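2-Keto-3-deoxy-(6-phospho-)gluconate aldolase (PDB 2R91) is an aldolase of the dihydrodipicolinate synthetase family, built on a TIM barrel and assembled as a tetramer. Local coordinates at residues 157-162 with 174-179; 232-237 with 271-276. All coordinates share one frame; numbering follows the deposited sequence.

Contact 1: 157-162 with 174-179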
loop_
_atom_site.group_PDB
_atom_site.type_symbol
_atom_site.label_atom_id
_atom_site.label_comp_id
_atom_site.label_asym_id
_atom_site.label_seq_id
_atom_site.Cartn_x
_atom_site.Cartn_y
_atom_site.Cartn_z
ATOM N N GLU A 157 4.101 13.349 2.088
ATOM C CA GLU A 157 3.843 13.919 0.757
ATOM C C GLU A 157 2.445 14.527 0.643
ATOM O O GLU A 157 2.183 15.308 -0.275
ATOM C CB GLU A 157 4.022 12.874 -0.357
ATOM C CG GLU A 157 5.444 12.333 -0.532
ATOM C CD GLU A 157 6.486 13.365 -0.997
ATOM O OE1 GLU A 157 6.170 14.326 -1.776
ATOM O OE2 GLU A 157 7.657 13.178 -0.594
ATOM N N SER A 158 1.546 14.169 1.558
ATOM C CA SER A 158 0.191 14.718 1.508
ATOM C C SER A 158 0.070 16.071 2.267
ATOM O O SER A 158 -0.007 16.103 3.492
ATOM C CB SER A 158 -0.805 13.686 2.021
ATOM O OG SER A 158 -2.070 14.275 2.240
ATOM N N LEU A 159 0.077 17.189 1.534
ATOM C CA LEU A 159 -0.022 18.496 2.177
ATOM C C LEU A 159 -1.332 18.648 2.948
ATOM O O LEU A 159 -1.383 19.289 4.003
ATOM C CB LEU A 159 0.127 19.617 1.141
ATOM C CG LEU A 159 0.288 21.024 1.717
ATOM C CD1 LEU A 159 1.572 21.109 2.600
ATOM C CD2 LEU A 159 0.363 22.084 0.537
ATOM N N ALA A 160 -2.402 18.043 2.437
ATOM C CA ALA A 160 -3.697 18.104 3.129
ATOM C C ALA A 160 -3.630 17.414 4.499
ATOM O O ALA A 160 -4.218 17.863 5.437
ATOM C CB ALA A 160 -4.783 17.461 2.282
ATOM N N HIS A 161 -2.918 16.304 4.579
ATOM C CA HIS A 161 -2.748 15.593 5.866
ATOM C C HIS A 161 -2.107 16.570 6.869
ATOM O O HIS A 161 -2.549 16.705 8.026
ATOM C CB HIS A 161 -1.876 14.339 5.600
ATOM C CG HIS A 161 -1.739 13.431 6.786
ATOM N ND1 HIS A 161 -0.832 13.670 7.799
ATOM C CD2 HIS A 161 -2.401 12.297 7.127
ATOM C CE1 HIS A 161 -0.935 12.715 8.715
ATOM N NE2 HIS A 161 -1.874 11.865 8.333
ATOM N N THR A 162 -1.085 17.295 6.420
ATOM C CA THR A 162 -0.397 18.264 7.288
ATOM C C THR A 162 -1.297 19.430 7.683
ATOM O O THR A 162 -1.373 19.812 8.872
ATOM C CB THR A 162 0.896 18.784 6.639
ATOM O OG1 THR A 162 1.686 17.680 6.219
ATOM C CG2 THR A 162 1.729 19.638 7.626
ATOM N N VAL A 174 2.646 23.887 13.312
ATOM C CA VAL A 174 2.614 22.775 12.337
ATOM C C VAL A 174 3.616 23.002 11.186
ATOM O O VAL A 174 3.667 24.088 10.592
ATOM C CB VAL A 174 1.156 22.525 11.815
ATOM C CG1 VAL A 174 1.128 21.396 10.790
ATOM C CG2 VAL A 174 0.200 22.216 12.978
ATOM N N TYR A 175 4.428 21.981 10.899
ATOM C CA TYR A 175 5.504 22.012 9.906
ATOM C C TYR A 175 5.394 20.787 9.002
ATOM O O TYR A 175 5.039 19.688 9.457
ATOM C CB TYR A 175 6.873 21.898 10.607
ATOM C CG TYR A 175 7.083 22.983 11.627
ATOM C CD1 TYR A 175 7.782 24.138 11.304
ATOM C CD2 TYR A 175 6.535 22.881 12.892
ATOM C CE1 TYR A 175 7.940 25.165 12.214
ATOM C CE2 TYR A 175 6.709 23.904 13.830
ATOM C CZ TYR A 175 7.424 25.028 13.473
ATOM O OH TYR A 175 7.599 26.035 14.394
ATOM N N ASN A 176 5.690 20.969 7.729
ATOM C CA ASN A 176 5.789 19.825 6.831
ATOM C C ASN A 176 7.258 19.483 6.594
ATOM O O ASN A 176 8.106 20.385 6.468
ATOM C CB ASN A 176 5.028 20.078 5.501
ATOM C CG ASN A 176 5.166 18.920 4.542
ATOM O OD1 ASN A 176 6.158 18.819 3.848
ATOM N ND2 ASN A 176 4.198 18.016 4.533
ATOM N N GLY A 177 7.566 18.186 6.534
ATOM C CA GLY A 177 8.972 17.734 6.486
ATOM C C GLY A 177 9.449 17.239 5.119
ATOM O O GLY A 177 10.581 16.767 4.976
ATOM N N SER A 178 8.605 17.360 4.099
ATOM C CA SER A 178 8.963 16.899 2.751
ATOM C C SER A 178 9.725 17.993 1.971
ATOM O O SER A 178 9.258 19.131 1.880
ATOM C CB SER A 178 7.713 16.413 1.996
ATOM O OG SER A 178 8.050 16.118 0.634
ATOM N N ASP A 179 10.920 17.674 1.486
ATOM C CA ASP A 179 11.691 18.630 0.660
ATOM C C ASP A 179 10.910 19.089 -0.589
ATOM O O ASP A 179 11.107 20.200 -1.089
ATOM C CB ASP A 179 12.977 17.985 0.199
ATOM C CG ASP A 179 13.999 17.856 1.330
ATOM O OD1 ASP A 179 14.519 18.881 1.784
ATOM O OD2 ASP A 179 14.232 16.733 1.763
#
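Thr162 lies across the side chain of Asn176, the two meeting at about a right angle. Asn176 ND2 donates to Thr162 OG1 over 3.0 Å, with an N-H...O angle of 160°. The hydroxyl sits almost exactly in the amide plane, only 4° out of it. Asn176 holds CG anti to its N (chi1 178°), which carries the amide across to the helix. The other end of the same amide turns back on its own chain. Asn176 OD1 accepts from Ser178 N at 2.9 Å and closes an Asx turn just past the strand. That donor stands well above the carbonyl plane. Thr162 OG1 is also bonded to Asp154 OD2, its strongest polar partner, at the end of strand 149-154.

Beside this polar pair the packing is apolar. Thr162 CG2 runs alongside Val174 CG1 at 3.7 Å, the two side chains pointing in opposite directions. Val174 CG1 also lies 3.5 Å from Thr162 O. Leu159 only brushes Asn176 and turns instead to Ala184 and to Leu159 of the second subunit.

At the exposed rim, Glu157 folds back through a bend in its chain. Its OE2 comes 3.2 Å from Ser178 OG. Ser180 bonds both Ser178 OG and Glu157 OE1, so the three form a small polar cluster. Ser158 caps helix 159-168, its OG accepting from His161 N.

The contact ties the helix start to the following strand of a beta-alpha-beta unit. With both ends of its buried amide bonded, Asn176 is probably held against flipping, and its Asx turn probably steadies the chain as it leaves the strand.

Contact 2: 232-237 with 271-276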
loop_
_atom_site.group_PDB
_atom_site.type_symbol
_atom_site.label_atom_id
_atom_site.label_comp_id
_atom_site.label_asym_id
_atom_site.label_seq_id
_atom_site.Cartn_x
_atom_site.Cartn_y
_atom_site.Cartn_z
ATOM N N GLU A 232 16.347 14.273 -6.212
ATOM C CA GLU A 232 16.212 13.133 -7.106
ATOM C C GLU A 232 17.549 12.446 -7.383
ATOM O O GLU A 232 17.631 11.229 -7.309
ATOM C CB GLU A 232 15.504 13.569 -8.410
ATOM C CG GLU A 232 13.998 13.634 -8.233
ATOM C CD GLU A 232 13.279 14.526 -9.250
ATOM O OE1 GLU A 232 13.842 14.807 -10.331
ATOM O OE2 GLU A 232 12.131 14.945 -8.929
ATOM N N SER A 233 18.598 13.206 -7.687
ATOM C CA SER A 233 19.908 12.583 -7.909
ATOM C C SER A 233 20.413 11.876 -6.638
ATOM O O SER A 233 20.949 10.759 -6.711
ATOM C CB SER A 233 20.959 13.599 -8.358
ATOM O OG SER A 233 20.621 14.164 -9.617
ATOM N N ALA A 234 20.224 12.528 -5.492
ATOM C CA ALA A 234 20.694 11.995 -4.201
ATOM C C ALA A 234 19.963 10.716 -3.805
ATOM O O ALA A 234 20.550 9.790 -3.288
ATOM C CB ALA A 234 20.546 13.066 -3.107
ATOM N N ARG A 235 18.671 10.672 -4.062
ATOM C CA ARG A 235 17.867 9.502 -3.730
ATOM C C ARG A 235 18.366 8.307 -4.497
ATOM O O ARG A 235 18.256 7.172 -4.056
ATOM C CB ARG A 235 16.395 9.729 -4.066
ATOM C CG ARG A 235 15.658 10.723 -3.170
ATOM C CD ARG A 235 14.191 10.373 -3.254
ATOM N NE ARG A 235 13.205 11.372 -2.834
ATOM C CZ ARG A 235 13.045 11.849 -1.598
ATOM N NH1 ARG A 235 13.883 11.518 -0.582
ATOM N NH2 ARG A 235 12.053 12.716 -1.381
ATOM N N HIS A 236 18.921 8.577 -5.668
ATOM C CA HIS A 236 19.400 7.515 -6.516
ATOM C C HIS A 236 20.526 6.692 -5.845
ATOM O O HIS A 236 20.581 5.473 -6.014
ATOM C CB HIS A 236 19.748 8.072 -7.931
ATOM C CG HIS A 236 19.961 7.011 -8.950
ATOM N ND1 HIS A 236 21.144 6.878 -9.656
ATOM C CD2 HIS A 236 19.157 5.995 -9.357
ATOM C CE1 HIS A 236 21.059 5.825 -10.456
ATOM N NE2 HIS A 236 19.867 5.266 -10.286
ATOM N N ILE A 237 21.399 7.332 -5.048
ATOM C CA ILE A 237 22.507 6.595 -4.393
ATOM C C ILE A 237 22.356 6.296 -2.905
ATOM O O ILE A 237 23.301 5.802 -2.280
ATOM C CB ILE A 237 23.864 7.297 -4.530
ATOM C CG1 ILE A 237 23.726 8.765 -4.117
ATOM C CG2 ILE A 237 24.487 7.085 -5.916
ATOM C CD1 ILE A 237 25.001 9.451 -4.124
ATOM N N ALA A 271 31.776 10.781 -6.178
ATOM C CA ALA A 271 32.150 11.417 -7.453
ATOM C C ALA A 271 30.930 11.540 -8.384
ATOM O O ALA A 271 30.716 12.575 -9.019
ATOM C CB ALA A 271 33.302 10.614 -8.130
ATOM N N TRP A 272 30.128 10.486 -8.447
ATOM C CA TRP A 272 28.927 10.485 -9.292
ATOM C C TRP A 272 27.959 11.588 -8.845
ATOM O O TRP A 272 27.383 12.332 -9.654
ATOM C CB TRP A 272 28.247 9.104 -9.280
ATOM C CG TRP A 272 26.996 9.084 -10.131
ATOM C CD1 TRP A 272 26.924 8.768 -11.471
ATOM C CD2 TRP A 272 25.661 9.476 -9.742
ATOM N NE1 TRP A 272 25.629 8.902 -11.912
ATOM C CE2 TRP A 272 24.834 9.340 -10.893
ATOM C CE3 TRP A 272 25.074 9.887 -8.531
ATOM C CZ2 TRP A 272 23.459 9.603 -10.872
ATOM C CZ3 TRP A 272 23.723 10.175 -8.505
ATOM C CH2 TRP A 272 22.917 10.030 -9.673
ATOM N N LEU A 273 27.767 11.724 -7.534
ATOM C CA LEU A 273 26.844 12.748 -7.055
ATOM C C LEU A 273 27.327 14.148 -7.343
ATOM O O LEU A 273 26.533 15.007 -7.700
ATOM C CB LEU A 273 26.612 12.584 -5.526
ATOM C CG LEU A 273 25.558 13.482 -4.889
ATOM C CD1 LEU A 273 24.162 13.210 -5.484
ATOM C CD2 LEU A 273 25.604 13.289 -3.323
ATOM N N ARG A 274 28.623 14.396 -7.178
ATOM C CA ARG A 274 29.169 15.729 -7.434
ATOM C C ARG A 274 28.881 16.146 -8.881
ATOM O O ARG A 274 28.482 17.278 -9.134
ATOM C CB ARG A 274 30.677 15.787 -7.196
ATOM C CG ARG A 274 31.130 15.606 -5.743
ATOM C CD ARG A 274 32.645 15.255 -5.711
ATOM N NE ARG A 274 33.089 14.777 -4.400
ATOM C CZ ARG A 274 34.103 13.935 -4.204
ATOM N NH1 ARG A 274 34.772 13.425 -5.247
ATOM N NH2 ARG A 274 34.436 13.587 -2.948
ATOM N N ALA A 275 29.047 15.216 -9.814
ATOM C CA ALA A 275 28.775 15.506 -11.235
ATOM C C ALA A 275 27.269 15.639 -11.483
ATOM O O ALA A 275 26.807 16.485 -12.267
ATOM C CB ALA A 275 29.360 14.396 -12.113
ATOM N N ALA A 276 26.494 14.805 -10.803
ATOM C CA ALA A 276 25.037 14.824 -10.955
ATOM C C ALA A 276 24.399 16.155 -10.587
ATOM O O ALA A 276 23.384 16.542 -11.173
ATOM C CB ALA A 276 24.405 13.707 -10.167
HETATM O O HOH W 1 20.741 16.905 -9.945
#
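Ile237 and Leu273 lead the apolar packing of this helix pair. Ile237 reaches over with two branches. Its CD1 lies 3.8 Å from Leu273 CB, and its CG2 sits 3.9 Å from Trp272 CE3, at an oblique angle to the indole. Leu273 keeps CG anti to its N (chi1 -174°), which sends CD1 against the backbone of helix 217-237, 3.9 Å from Ala234 CA. Ala234 and Leu273 both also touch Leu246 of helix 239-251, so this side of the contact is buried. Ala276 CB packs against Ser233 CB.

The aromatic contacts lie on the outer side. His236 and Trp272 cross at about a right angle as side chains, but their ring planes meet obliquely, at 49°. His236 ND1 comes 3.6 Å from Trp272 CH2, which lies at the edge of the imidazole. Ser233 O meets the indole at its edge and in its plane, 3.4 Å from Trp272 CZ3.

The polar link is a water. It lies 2.8 Å from Ser233 OG and donates to Ala276 O at 2.9 Å. Ser233 OG also makes a weak bond to Glu229 O, one turn back.

The two segments run nearly antiparallel, at 166°, with their axes 9.9 Å apart. Direct polar bonding between them is absent. The pairing therefore rests on shape and apolar burial, with one water joining the helices at the partly exposed margin.

The chain closes contact 1 before it opens contact 2. Their centres lie 25 Å apart, and their nearest atoms come within about 4 Å without touching. Contact 1 belongs to the eight-stranded parallel barrel, where helix 159-168 and strand 173-176 follow one another. Contact 2 joins helices 217-237 and 267-276, which come after the last barrel strand, and lies farther from the chain's centre. The segments share no helix or strand, but both contacts lie near other subunits: Glu157 packs on Ala160 of a neighbouring subunit, and next to contact 2, Glu232 forms a salt bridge with Arg167 of a neighbouring subunit. Contact 1 thus lies within the barrel, and contact 2 between helices that follow it.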